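Local structure of alginate lyase A1-II' (Sphingomonas sp. A1, 2CWS) at residues G47-W52 and A218-L223; Q99-G104 and N204-N209; A109-I114 and M164-T169; P122-A127 and M136-N141. The protein probably depolymerises alginate by beta-elimination as a family-7 polysaccharide lyase, this chain being the lyase domain. One frame throughout, in Å; residues are numbered along the deposited sequence.

Contact 1 (G47-W52 and A218-L223); sequences GAMTFW and AKLYSL
Met49 and Phe51 pair with Leu220 and Ala218 across two antiparallel strands, and four backbone bonds join them. Leu220 N gives its proton to Met49 O at 2.8 Å. The return bond, from Met49 N to Leu220 O at 2.9 Å, is more bent, with 140° at the hydrogen. The bond from Phe51 N to Ala218 O, 2.8 Å, is nearly straight at 171°. Ala218 N gives to Phe51 O at 3.0 Å. Ala218 O does further duty: the Phe51 ring edge lies beside it, and the CA-H of Thr50 points to it.

Thr50 and Lys219 form the non-hydrogen-bonded pair between these two. Their backbone groups bond outward, to Tyr42 and Lys96 of the flanking strands. Their side chains run alongside each other. Thr50 OG1, set beside its own backbone N (chi1 -56°), turns back to Ala48 O at 3.0 Å and approaches from above the carbonyl plane. The extended Lys219 chain passes Ala48 CB and carries NZ to salt bridges with Asp44 and Asp46. Asp46 also takes Tyr221 OH. The Tyr221 ring presents one face to Ala48 CB, a CH-pi contact 4.1 Å from CB to the centroid.

Met49, Phe51 and Leu220 lie on the other face of the sheet. Phe51 CE2 touches Leu220 CD1 at 3.8 Å. Both Met49 and Phe51 reach Leu70 of the opposing sheet. At Tyr221 and Ser222 a classic beta bulge facing Ser94 bends the strand. The polar face here and the apolar face packed on the second sheet fit the antiparallel beta sandwich (jelly roll) of the concanavalin clan.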
loop_
_atom_site.group_PDB
_atom_site.type_symbol
_atom_site.label_atom_id
_atom_site.label_comp_id
_atom_site.label_asym_id
_atom_site.label_seq_id
_atom_site.Cartn_x
_atom_site.Cartn_y
_atom_site.Cartn_z
ATOM N N GLY A 47 -9.002 -18.375 -1.496
ATOM C CA GLY A 47 -7.652 -18.305 -0.950
ATOM C C GLY A 47 -7.115 -16.893 -0.807
ATOM O O GLY A 47 -6.014 -16.728 -0.254
ATOM N N ALA A 48 -7.818 -15.886 -1.298
ATOM C CA ALA A 48 -7.220 -14.541 -1.241
ATOM C C ALA A 48 -7.170 -14.008 0.164
ATOM O O ALA A 48 -8.088 -14.168 0.963
ATOM C CB ALA A 48 -8.076 -13.542 -2.042
ATOM N N MET A 49 -6.063 -13.275 0.428
ATOM C CA MET A 49 -5.995 -12.406 1.620
ATOM C C MET A 49 -6.881 -11.192 1.298
ATOM O O MET A 49 -6.623 -10.463 0.324
ATOM C CB MET A 49 -4.561 -12.035 1.889
ATOM C CG MET A 49 -4.346 -10.982 2.966
ATOM S SD MET A 49 -2.656 -10.865 3.541
ATOM C CE MET A 49 -1.777 -10.515 2.026
ATOM N N THR A 50 -7.926 -10.995 2.107
ATOM C CA THR A 50 -9.023 -10.101 1.779
ATOM C C THR A 50 -9.100 -9.021 2.846
ATOM O O THR A 50 -9.157 -9.325 4.047
ATOM C CB THR A 50 -10.313 -10.928 1.696
ATOM O OG1 THR A 50 -10.154 -11.976 0.770
ATOM C CG2 THR A 50 -11.465 -10.021 1.165
ATOM N N PHE A 51 -9.145 -7.777 2.384
ATOM C CA PHE A 51 -9.133 -6.587 3.242
ATOM C C PHE A 51 -10.463 -5.876 3.085
ATOM O O PHE A 51 -10.817 -5.476 1.945
ATOM C CB PHE A 51 -8.038 -5.613 2.788
ATOM C CG PHE A 51 -6.629 -6.200 2.808
ATOM C CD1 PHE A 51 -5.810 -5.993 3.921
ATOM C CD2 PHE A 51 -6.144 -6.904 1.725
ATOM C CE1 PHE A 51 -4.512 -6.459 3.913
ATOM C CE2 PHE A 51 -4.844 -7.392 1.733
ATOM C CZ PHE A 51 -4.010 -7.153 2.822
ATOM N N TRP A 52 -11.201 -5.700 4.185
ATOM C CA TRP A 52 -12.488 -5.005 4.156
ATOM C C TRP A 52 -12.411 -3.784 5.076
ATOM O O TRP A 52 -11.898 -3.895 6.202
ATOM C CB TRP A 52 -13.645 -5.970 4.605
ATOM C CG TRP A 52 -14.931 -5.181 4.708
ATOM C CD1 TRP A 52 -15.718 -4.822 3.625
ATOM C CD2 TRP A 52 -15.576 -4.610 5.854
ATOM N NE1 TRP A 52 -16.789 -4.092 4.046
ATOM C CE2 TRP A 52 -16.727 -3.945 5.440
ATOM C CE3 TRP A 52 -15.259 -4.650 7.253
ATOM C CZ2 TRP A 52 -17.603 -3.274 6.289
ATOM C CZ3 TRP A 52 -16.131 -3.986 8.111
ATOM C CH2 TRP A 52 -17.288 -3.320 7.632
ATOM N N ALA A 218 -10.655 -5.358 -1.060
ATOM C CA ALA A 218 -9.541 -5.632 -1.970
ATOM C C ALA A 218 -8.937 -6.976 -1.579
ATOM O O ALA A 218 -8.984 -7.361 -0.401
ATOM C CB ALA A 218 -8.458 -4.556 -1.899
ATOM N N LYS A 219 -8.384 -7.683 -2.571
ATOM C CA LYS A 219 -7.798 -8.979 -2.388
ATOM C C LYS A 219 -6.379 -9.050 -2.901
ATOM O O LYS A 219 -6.049 -8.384 -3.914
ATOM C CB LYS A 219 -8.606 -10.039 -3.200
ATOM C CG LYS A 219 -9.899 -10.404 -2.520
ATOM C CD LYS A 219 -10.694 -11.444 -3.339
ATOM C CE LYS A 219 -11.805 -12.039 -2.482
ATOM N NZ LYS A 219 -12.561 -13.114 -3.227
ATOM N N LEU A 220 -5.581 -9.880 -2.242
ATOM C CA LEU A 220 -4.248 -10.244 -2.733
ATOM C C LEU A 220 -4.166 -11.776 -2.798
ATOM O O LEU A 220 -4.583 -12.480 -1.897
ATOM C CB LEU A 220 -3.149 -9.703 -1.823
ATOM C CG LEU A 220 -3.043 -8.153 -1.797
ATOM C CD1 LEU A 220 -2.021 -7.707 -0.784
ATOM C CD2 LEU A 220 -2.698 -7.610 -3.167
ATOM N N TYR A 221 -3.528 -12.235 -3.902
ATOM C CA TYR A 221 -3.242 -13.659 -4.090
ATOM C C TYR A 221 -1.754 -13.949 -3.929
ATOM O O TYR A 221 -1.380 -15.070 -3.638
ATOM C CB TYR A 221 -3.672 -14.129 -5.501
ATOM C CG TYR A 221 -5.177 -14.018 -5.682
ATOM C CD1 TYR A 221 -5.715 -12.899 -6.298
ATOM C CD2 TYR A 221 -6.031 -14.995 -5.208
ATOM C CE1 TYR A 221 -7.073 -12.753 -6.458
ATOM C CE2 TYR A 221 -7.399 -14.841 -5.372
ATOM C CZ TYR A 221 -7.915 -13.745 -5.985
ATOM O OH TYR A 221 -9.274 -13.572 -6.177
ATOM N N SER A 222 -0.906 -12.924 -4.063
ATOM C CA SER A 222 0.535 -13.085 -3.831
ATOM C C SER A 222 1.069 -11.705 -3.421
ATOM O O SER A 222 0.499 -10.679 -3.840
ATOM C CB SER A 222 1.248 -13.637 -5.064
ATOM O OG SER A 222 1.063 -12.771 -6.148
ATOM N N LEU A 223 2.151 -11.719 -2.632
ATOM C CA LEU A 223 2.723 -10.445 -2.118
ATOM C C LEU A 223 4.129 -10.735 -1.666
ATOM O O LEU A 223 4.323 -11.580 -0.782
ATOM C CB LEU A 223 1.908 -9.939 -0.924
ATOM C CG LEU A 223 2.449 -8.679 -0.217
ATOM C CD1 LEU A 223 2.475 -7.473 -1.139
ATOM C CD2 LEU A 223 1.635 -8.414 1.045
#

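Contact 2 (Q99-G104 and N204-N209); sequences QLPSSG and NYVQDN. With SO4 (sulfate ion), chain B.
Ser103 and Asp208 meet in a mainly polar contact between two loops at the edge of the sandwich. One loop is the type I turn Pro101 to Gly104, which leads from strand 88-99 of one sheet to strand 106-114 of the other. The second loop follows strand 204-206.

Two bonds hold the turn. Ser103 N gives to Asp208 OD1 at 2.8 Å, on the anti side of the carboxylate and 21° out of its plane. Ser103 OG gives to Gln207 O at 2.8 Å, from above the carbonyl plane. The hydroxyl can do this because it stands between its own backbone N and carbonyl carbon (chi1 75°). Lys105 N also bonds to it. Asp208 OD2 has its partner in Thr210 OG1, so each carboxylate oxygen is used. With an alanine in place of Asp208, Ser103 N would probably be left without this acceptor and Thr210 without its mate, and the turn would be less firmly held.

Pro101 supplies the apolar part. Its CG touches Val206 CG1 at 3.7 Å, and its CB lies 3.5 Å from Asp208 CB.

Gln207 NE2 sits over the centre of the Tyr205 ring and gives a straight N-H bond to Tyr205 O at 3.0 Å, from above the carbonyl plane. Farther along that strand, Tyr205 OH bonds to O3 of a sulfate, probably from the crystallisation liquor, at 2.7 Å. Ser63 also bonds to this hydroxyl. The type I turn and the inverse gamma turn centred on Gln207 thus tie the crossover loop between the sheets to the loop after strand 204-206.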
loop_
_atom_site.group_PDB
_atom_site.type_symbol
_atom_site.label_atom_id
_atom_site.label_comp_id
_atom_site.label_asym_id
_atom_site.label_seq_id
_atom_site.Cartn_x
_atom_site.Cartn_y
_atom_site.Cartn_z
ATOM N N GLN A 99 -14.905 -4.652 -4.414
ATOM C CA GLN A 99 -16.025 -3.765 -4.103
ATOM C C GLN A 99 -15.426 -2.395 -3.756
ATOM O O GLN A 99 -14.401 -2.331 -3.063
ATOM C CB GLN A 99 -16.822 -4.307 -2.895
ATOM C CG GLN A 99 -17.984 -3.397 -2.497
ATOM C CD GLN A 99 -18.686 -4.007 -1.288
ATOM O OE1 GLN A 99 -19.253 -5.118 -1.383
ATOM N NE2 GLN A 99 -18.743 -3.309 -0.153
ATOM N N LEU A 100 -16.078 -1.359 -4.255
ATOM C CA LEU A 100 -15.657 0.016 -4.023
ATOM C C LEU A 100 -16.639 0.730 -3.124
ATOM O O LEU A 100 -17.821 0.355 -3.046
ATOM C CB LEU A 100 -15.600 0.732 -5.393
ATOM C CG LEU A 100 -14.400 0.358 -6.250
ATOM C CD1 LEU A 100 -14.622 0.828 -7.690
ATOM C CD2 LEU A 100 -13.103 0.893 -5.651
ATOM N N PRO A 101 -16.204 1.811 -2.473
ATOM C CA PRO A 101 -17.118 2.709 -1.798
ATOM C C PRO A 101 -17.850 3.552 -2.817
ATOM O O PRO A 101 -17.526 3.527 -4.018
ATOM C CB PRO A 101 -16.198 3.579 -0.926
ATOM C CG PRO A 101 -14.988 3.743 -1.836
ATOM C CD PRO A 101 -14.827 2.376 -2.506
ATOM N N SER A 102 -18.806 4.384 -2.374
ATOM C CA SER A 102 -19.535 5.234 -3.286
ATOM C C SER A 102 -18.607 6.153 -4.087
ATOM O O SER A 102 -18.937 6.495 -5.227
ATOM C CB SER A 102 -20.554 6.080 -2.531
ATOM O OG SER A 102 -21.549 5.252 -1.915
ATOM N N SER A 103 -17.481 6.564 -3.510
ATOM C CA SER A 103 -16.619 7.498 -4.260
ATOM C C SER A 103 -15.969 6.830 -5.468
ATOM O O SER A 103 -15.480 7.522 -6.353
ATOM C CB SER A 103 -15.486 8.015 -3.374
ATOM O OG SER A 103 -14.498 6.960 -3.221
ATOM N N GLY A 104 -15.906 5.501 -5.503
ATOM C CA GLY A 104 -15.293 4.830 -6.652
ATOM C C GLY A 104 -13.790 4.763 -6.567
ATOM O O GLY A 104 -13.169 4.424 -7.575
ATOM N N ASN A 204 -5.998 -2.039 1.499
ATOM C CA ASN A 204 -7.265 -1.389 1.098
ATOM C C ASN A 204 -7.361 -0.100 1.893
ATOM O O ASN A 204 -7.814 -0.075 3.032
ATOM C CB ASN A 204 -8.414 -2.326 1.409
ATOM C CG ASN A 204 -9.780 -1.785 1.097
ATOM O OD1 ASN A 204 -10.787 -2.496 1.483
ATOM N ND2 ASN A 204 -9.893 -0.648 0.523
ATOM N N TYR A 205 -6.981 1.026 1.258
ATOM C CA TYR A 205 -6.977 2.334 1.891
ATOM C C TYR A 205 -8.105 3.099 1.178
ATOM O O TYR A 205 -7.977 3.481 0.009
ATOM C CB TYR A 205 -5.612 2.953 1.714
ATOM C CG TYR A 205 -5.432 4.370 2.254
ATOM C CD1 TYR A 205 -6.161 4.870 3.322
ATOM C CD2 TYR A 205 -4.447 5.156 1.674
ATOM C CE1 TYR A 205 -5.916 6.150 3.799
ATOM C CE2 TYR A 205 -4.190 6.436 2.132
ATOM C CZ TYR A 205 -4.961 6.938 3.177
ATOM O OH TYR A 205 -4.724 8.190 3.685
ATOM N N VAL A 206 -9.221 3.257 1.864
ATOM C CA VAL A 206 -10.472 3.617 1.185
ATOM C C VAL A 206 -10.604 5.124 1.012
ATOM O O VAL A 206 -10.665 5.839 2.002
ATOM C CB VAL A 206 -11.653 3.101 2.038
ATOM C CG1 VAL A 206 -12.977 3.348 1.293
ATOM C CG2 VAL A 206 -11.502 1.608 2.375
ATOM N N GLN A 207 -10.663 5.579 -0.261
ATOM C CA GLN A 207 -10.716 7.033 -0.486
ATOM C C GLN A 207 -12.155 7.528 -0.520
ATOM O O GLN A 207 -12.664 8.084 -1.475
ATOM C CB GLN A 207 -9.947 7.443 -1.775
ATOM C CG GLN A 207 -8.514 6.853 -1.774
ATOM C CD GLN A 207 -7.686 7.362 -0.640
ATOM O OE1 GLN A 207 -7.332 8.542 -0.517
ATOM N NE2 GLN A 207 -7.331 6.443 0.295
ATOM N N ASP A 208 -12.817 7.284 0.597
ATOM C CA ASP A 208 -14.207 7.709 0.871
ATOM C C ASP A 208 -14.349 7.636 2.378
ATOM O O ASP A 208 -14.130 6.581 2.953
ATOM C CB ASP A 208 -15.194 6.794 0.181
ATOM C CG ASP A 208 -16.649 7.193 0.274
ATOM O OD1 ASP A 208 -17.417 6.875 -0.686
ATOM O OD2 ASP A 208 -17.004 7.830 1.282
ATOM N N ASN A 209 -14.667 8.772 3.010
ATOM C CA ASN A 209 -14.880 8.764 4.478
ATOM C C ASN A 209 -16.318 9.196 4.844
ATOM O O ASN A 209 -16.559 9.634 5.947
ATOM C CB ASN A 209 -13.879 9.639 5.222
ATOM C CG ASN A 209 -13.882 11.051 4.785
ATOM O OD1 ASN A 209 -12.971 11.803 5.266
ATOM N ND2 ASN A 209 -14.804 11.518 3.988
HETATM S S SO4 B . -1.382 8.156 4.355
HETATM O O1 SO4 B . -1.075 6.633 4.071
HETATM O O2 SO4 B . -0.174 8.931 4.532
HETATM O O3 SO4 B . -2.086 8.723 3.266
HETATM O O4 SO4 B . -2.172 8.261 5.577
#

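Contact 3 (A109-I114 and M164-T169); sequences AQIHGI and MEIRVT. With SO4 (sulfate ion), chain B.
Ile111, Ile166 and Ala109 carry this contact, which packs one sheet of the sandwich on the other. The strands run 8.7 Å apart at closest approach, with 23° between their directions. No hydrogen bond crosses between them.

Ile111 reaches across with its CG1 branch. CG1 stands anti to the carbonyl carbon (chi1 -63°), and with chi2 extended beyond it (176°) this sends CD1 over the interface. In the conformer given, Ile111 CD1 lies between Ile166 CG2 and Val168 CG2. Ile111 has a second conformer, so the closeness of both contacts is doubtful. Ile166 slides past Ile111 in the opposite direction. Its other branch ends in Ile166 CD1, 4.0 Å from Ala109 CB. Ala109 CB also meets Met164 SD at 3.6 Å. Met136 of strand 133-139 packs against Ile166 and Met164.

Gln110 and His112 alternate with these residues and point to the other side of their strand. His112 NE2 gives a nearly straight bond to sulfate O2 at 2.6 Å. His112 ND1 gives to Gly113 O at 2.7 Å, in the carbonyl plane and on a lone pair, which fixes the rotation of the ring. The Tyr199 ring meets it nearly parallel. Gln110 NE2 bonds to Glu69, and only weakly to sulfate O1, at 3.4 Å. A phenylalanine in place of His112 would probably leave the sulfate without this donor and the ring freer to turn.

The strand is therefore two-faced: its aliphatic side closes the core, while its polar side supplies donors to a bound anion, consistent with a site for the acidic sugars of alginate.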
loop_
_atom_site.group_PDB
_atom_site.type_symbol
_atom_site.label_atom_id
_atom_site.label_comp_id
_atom_site.label_asym_id
_atom_site.label_seq_id
_atom_site.Cartn_x
_atom_site.Cartn_y
_atom_site.Cartn_z
ATOM N N ALA A 109 -1.882 -0.065 -2.941
ATOM C CA ALA A 109 -0.486 -0.246 -2.609
ATOM C C ALA A 109 0.168 1.111 -2.502
ATOM O O ALA A 109 -0.313 2.099 -3.090
ATOM C CB ALA A 109 0.235 -1.092 -3.673
ATOM N N GLN A 110 1.260 1.166 -1.753
ATOM C CA GLN A 110 2.018 2.426 -1.617
ATOM C C GLN A 110 3.497 2.129 -1.456
ATOM O O GLN A 110 3.913 1.059 -0.999
ATOM C CB GLN A 110 1.608 3.274 -0.374
ATOM C CG GLN A 110 0.113 3.440 -0.213
ATOM C CD GLN A 110 -0.196 4.487 0.824
ATOM O OE1 GLN A 110 0.336 5.613 0.747
ATOM N NE2 GLN A 110 -1.057 4.146 1.770
ATOM N N ILE A 111 4.290 3.170 -1.751
ATOM C CA ILE A 111 5.569 3.387 -1.077
ATOM C C ILE A 111 5.343 4.641 -0.234
ATOM O O ILE A 111 4.990 5.676 -0.810
ATOM C CB ILE A 111 6.767 3.591 -2.025
ATOM C CG1 ILE A 111 7.017 2.354 -2.870
ATOM C CG2 ILE A 111 7.991 3.963 -1.185
ATOM C CD1 ILE A 111 8.140 2.590 -3.868
ATOM N N HIS A 112 5.591 4.549 1.072
ATOM C CA HIS A 112 5.391 5.696 1.917
ATOM C C HIS A 112 6.729 6.204 2.449
ATOM O O HIS A 112 7.594 5.386 2.866
ATOM C CB HIS A 112 4.489 5.261 3.098
ATOM C CG HIS A 112 3.725 6.410 3.650
ATOM N ND1 HIS A 112 4.272 7.456 4.365
ATOM C CD2 HIS A 112 2.411 6.676 3.545
ATOM C CE1 HIS A 112 3.310 8.306 4.701
ATOM N NE2 HIS A 112 2.139 7.864 4.221
ATOM N N GLY A 113 6.916 7.532 2.427
ATOM C CA GLY A 113 8.058 8.096 3.085
ATOM C C GLY A 113 7.916 8.117 4.590
ATOM O O GLY A 113 6.822 8.072 5.146
ATOM N N ILE A 114 9.077 8.249 5.248
ATOM C CA ILE A 114 9.099 8.375 6.722
ATOM C C ILE A 114 10.422 9.061 7.054
ATOM O O ILE A 114 11.430 8.888 6.341
ATOM C CB ILE A 114 8.982 6.988 7.394
ATOM C CG1 ILE A 114 8.847 7.108 8.938
ATOM C CG2 ILE A 114 10.103 6.048 6.983
ATOM C CD1 ILE A 114 8.412 5.780 9.544
ATOM N N MET A 164 0.991 -6.364 -10.120
ATOM C CA MET A 164 1.582 -5.064 -9.862
ATOM C C MET A 164 3.029 -5.224 -9.422
ATOM O O MET A 164 3.357 -6.189 -8.730
ATOM C CB MET A 164 0.780 -4.378 -8.751
ATOM C CG MET A 164 1.276 -2.994 -8.414
ATOM S SD MET A 164 0.375 -2.277 -7.019
ATOM C CE MET A 164 -1.275 -2.146 -7.727
ATOM N N GLU A 165 3.865 -4.252 -9.813
ATOM C CA GLU A 165 5.213 -4.206 -9.247
ATOM C C GLU A 165 5.516 -2.736 -9.007
ATOM O O GLU A 165 5.181 -1.876 -9.807
ATOM C CB GLU A 165 6.212 -4.832 -10.217
ATOM C CG GLU A 165 7.644 -4.858 -9.684
ATOM C CD GLU A 165 8.539 -5.633 -10.621
ATOM O OE1 GLU A 165 9.709 -5.258 -10.740
ATOM O OE2 GLU A 165 8.060 -6.610 -11.275
ATOM N N ILE A 166 6.167 -2.488 -7.877
ATOM C CA ILE A 166 6.635 -1.130 -7.568
ATOM C C ILE A 166 8.089 -1.264 -7.126
ATOM O O ILE A 166 8.353 -2.011 -6.173
ATOM C CB ILE A 166 5.826 -0.401 -6.488
ATOM C CG1 ILE A 166 4.328 -0.497 -6.789
ATOM C CG2 ILE A 166 6.303 1.021 -6.379
ATOM C CD1 ILE A 166 3.467 0.176 -5.692
ATOM N N ARG A 167 8.990 -0.620 -7.842
ATOM C CA ARG A 167 10.443 -0.743 -7.573
ATOM C C ARG A 167 11.051 0.612 -7.436
ATOM O O ARG A 167 10.785 1.494 -8.249
ATOM C CB ARG A 167 11.120 -1.521 -8.744
ATOM C CG ARG A 167 12.637 -1.516 -8.653
ATOM C CD ARG A 167 13.224 -2.474 -9.692
ATOM N NE ARG A 167 12.995 -2.127 -11.103
ATOM C CZ ARG A 167 13.864 -1.494 -11.884
ATOM N NH1 ARG A 167 15.033 -1.028 -11.425
ATOM N NH2 ARG A 167 13.554 -1.288 -13.160
ATOM N N VAL A 168 11.927 0.762 -6.454
ATOM C CA VAL A 168 12.832 1.887 -6.414
ATOM C C VAL A 168 14.238 1.355 -6.683
ATOM O O VAL A 168 14.672 0.432 -5.978
ATOM C CB VAL A 168 12.817 2.605 -5.027
ATOM C CG1 VAL A 168 13.982 3.577 -4.879
ATOM C CG2 VAL A 168 11.480 3.319 -4.832
ATOM N N THR A 169 14.934 1.937 -7.632
ATOM C CA THR A 169 16.362 1.691 -7.802
ATOM C C THR A 169 17.042 3.032 -7.860
ATOM O O THR A 169 16.777 3.835 -8.781
ATOM C CB THR A 169 16.680 0.856 -9.055
ATOM O OG1 THR A 169 16.130 -0.457 -8.869
ATOM C CG2 THR A 169 18.206 0.731 -9.247
HETATM S S SO4 B . -1.382 8.156 4.355
HETATM O O1 SO4 B . -1.075 6.633 4.071
HETATM O O2 SO4 B . -0.174 8.931 4.532
HETATM O O3 SO4 B . -2.086 8.723 3.266
HETATM O O4 SO4 B . -2.172 8.261 5.577
#

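Contact 4 (P122-A127 and M136-N141); sequences PPLVKA and MQVKQN
Lys139 crosses Pro122 and passes the carbonyl of Pro123. Pro123 is modelled in two conformers, so every approach to its oxygen is less certain. In the one given, Lys139 CB lies 3.5 Å from Pro123 O. Lys139 CG passes the same oxygen more loosely. Lys139 CD meets Pro122 CB at 3.5 Å and again lies near Pro123 O. Lys139 CE stays beside Pro122 CB, at 3.6 Å. The chain then bends at its last torsion (chi4 -51°), which turns NZ back to its own segment. There Lys139 NZ gives to Asn141 O at 2.8 Å. Asp143 O takes a second bond from it. The ammonium is thus gripped by backbone carbonyls, while its last methylenes touch Pro122.

The two segments belong to the beta hairpin of strands 120-130 and 133-139, in the sheet that includes strand 106-114. Lys126 and Gln137 form a hydrogen-bonded pair, with backbone N and O of each bonded to the other. Lys139 N adds a bond to Leu124 O at 2.8 Å. Leu124 and Val125 form a classic beta bulge opposite Ile111, and here the chain turns a corner.

The faces differ. Val125, Val138, Ala127 and Met136 lie on the apolar one. There Leu124 CD1 reaches Val138 CG1 at 4.1 Å, their side chains running alongside each other. On the other face the Lys126 chain, bent about its CG-CD bond (chi3 -75°), passes at a slant across Gln137 and ends in a salt bridge to Asp148 of strand 148-154.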
loop_
_atom_site.group_PDB
_atom_site.type_symbol
_atom_site.label_atom_id
_atom_site.label_comp_id
_atom_site.label_asym_id
_atom_site.label_seq_id
_atom_site.Cartn_x
_atom_site.Cartn_y
_atom_site.Cartn_z
ATOM N N PRO A 122 5.612 12.328 3.577
ATOM C CA PRO A 122 4.580 12.043 2.578
ATOM C C PRO A 122 4.674 10.665 1.958
ATOM O O PRO A 122 5.751 10.082 1.900
ATOM C CB PRO A 122 4.830 13.122 1.479
ATOM C CG PRO A 122 5.562 14.217 2.246
ATOM C CD PRO A 122 6.462 13.477 3.191
ATOM N N PRO A 123 3.542 10.265 1.405
ATOM C CA PRO A 123 3.610 9.084 0.491
ATOM C C PRO A 123 4.495 9.476 -0.679
ATOM O O PRO A 123 4.538 10.635 -1.059
ATOM C CB PRO A 123 2.191 8.859 0.039
ATOM C CG PRO A 123 1.418 10.042 0.484
ATOM C CD PRO A 123 2.208 10.862 1.463
ATOM N N LEU A 124 5.150 8.447 -1.228
ATOM C CA LEU A 124 5.871 8.613 -2.497
ATOM C C LEU A 124 5.100 8.033 -3.685
ATOM O O LEU A 124 4.911 8.717 -4.683
ATOM C CB LEU A 124 7.246 7.932 -2.407
ATOM C CG LEU A 124 8.046 7.950 -3.748
ATOM C CD1 LEU A 124 8.428 9.396 -4.123
ATOM C CD2 LEU A 124 9.264 7.050 -3.637
ATOM N N VAL A 125 4.663 6.780 -3.587
ATOM C CA VAL A 125 3.874 6.142 -4.652
ATOM C C VAL A 125 2.541 5.733 -4.061
ATOM O O VAL A 125 2.521 5.096 -3.002
ATOM C CB VAL A 125 4.582 4.924 -5.260
ATOM C CG1 VAL A 125 3.694 4.288 -6.340
ATOM C CG2 VAL A 125 5.974 5.311 -5.793
ATOM N N LYS A 126 1.466 6.032 -4.755
ATOM C CA LYS A 126 0.127 5.579 -4.404
ATOM C C LYS A 126 -0.515 4.903 -5.585
ATOM O O LYS A 126 -0.640 5.517 -6.662
ATOM C CB LYS A 126 -0.774 6.760 -3.972
ATOM C CG LYS A 126 -0.157 7.554 -2.807
ATOM C CD LYS A 126 -0.794 8.959 -2.656
ATOM C CE LYS A 126 -0.251 9.883 -3.786
ATOM N NZ LYS A 126 -0.849 11.250 -3.621
ATOM N N ALA A 127 -0.908 3.635 -5.433
ATOM C CA ALA A 127 -1.564 2.883 -6.510
ATOM C C ALA A 127 -3.056 3.063 -6.334
ATOM O O ALA A 127 -3.669 2.429 -5.468
ATOM C CB ALA A 127 -1.108 1.430 -6.467
ATOM N N MET A 136 -0.899 5.015 -10.975
ATOM C CA MET A 136 0.258 4.977 -10.072
ATOM C C MET A 136 0.778 6.384 -9.926
ATOM O O MET A 136 1.499 6.893 -10.791
ATOM C CB MET A 136 1.421 4.235 -10.773
ATOM C CG MET A 136 1.185 2.744 -10.660
ATOM S SD MET A 136 1.419 2.098 -8.997
ATOM C CE MET A 136 2.069 0.500 -9.458
ATOM N N GLN A 137 0.407 7.036 -8.856
ATOM C CA GLN A 137 0.738 8.441 -8.607
ATOM C C GLN A 137 2.076 8.498 -7.878
ATOM O O GLN A 137 2.273 7.800 -6.889
ATOM C CB GLN A 137 -0.353 9.077 -7.728
ATOM C CG GLN A 137 -1.696 9.075 -8.447
ATOM C CD GLN A 137 -2.864 9.677 -7.670
ATOM O OE1 GLN A 137 -3.999 9.799 -8.227
ATOM N NE2 GLN A 137 -2.696 10.029 -6.457
ATOM N N VAL A 138 2.976 9.330 -8.389
ATOM C CA VAL A 138 4.294 9.511 -7.740
ATOM C C VAL A 138 4.407 10.952 -7.316
ATOM O O VAL A 138 4.323 11.885 -8.154
ATOM C CB VAL A 138 5.465 9.106 -8.662
ATOM C CG1 VAL A 138 6.769 9.223 -7.904
ATOM C CG2 VAL A 138 5.282 7.683 -9.198
ATOM N N LYS A 139 4.581 11.193 -6.040
ATOM C CA LYS A 139 4.660 12.551 -5.560
ATOM C C LYS A 139 5.899 13.230 -6.102
ATOM O O LYS A 139 6.956 12.613 -6.209
ATOM C CB LYS A 139 4.663 12.510 -4.022
ATOM C CG LYS A 139 4.464 13.920 -3.427
ATOM C CD LYS A 139 4.383 13.936 -1.922
ATOM C CE LYS A 139 3.826 15.206 -1.326
ATOM N NZ LYS A 139 4.491 16.458 -1.832
ATOM N N GLN A 140 5.787 14.516 -6.456
ATOM C CA GLN A 140 6.925 15.239 -6.998
ATOM C C GLN A 140 7.985 15.554 -5.932
ATOM O O GLN A 140 9.154 15.193 -6.095
ATOM C CB GLN A 140 6.468 16.592 -7.635
ATOM C CG GLN A 140 5.710 16.293 -8.964
ATOM C CD GLN A 140 5.198 17.552 -9.608
ATOM O OE1 GLN A 140 5.354 17.710 -10.839
ATOM N NE2 GLN A 140 4.658 18.477 -8.852
ATOM N N ASN A 141 7.550 16.226 -4.845
ATOM C CA ASN A 141 8.491 16.788 -3.898
ATOM C C ASN A 141 8.331 16.143 -2.513
ATOM O O ASN A 141 7.212 15.746 -2.128
ATOM C CB ASN A 141 8.241 18.288 -3.726
ATOM C CG ASN A 141 8.523 19.039 -5.024
ATOM O OD1 ASN A 141 9.285 18.567 -5.879
ATOM N ND2 ASN A 141 7.834 20.168 -5.065
#

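Contacts 1 and 3 are buried; contacts 2 and 4 are only partly so. Contacts 1 and 4 are both strand pairs held by backbone bonds, but lie in different sheets and on opposite sides of the chain's centre. Contact 3 joins those two sheets through apolar side chains alone. Contact 2 links loops at the edge, mainly by polar bonds. Contacts 3 and 4 share a sheet: Ile111 O probably bonds to Leu124 N, and Ile166 packs on Met136. Contacts 2 and 3 lie on neighbouring strands, both of which supply donors to the same sulfate. Along the chain, contact 4 is nested within 3, 3 within 2, and 2 within 1.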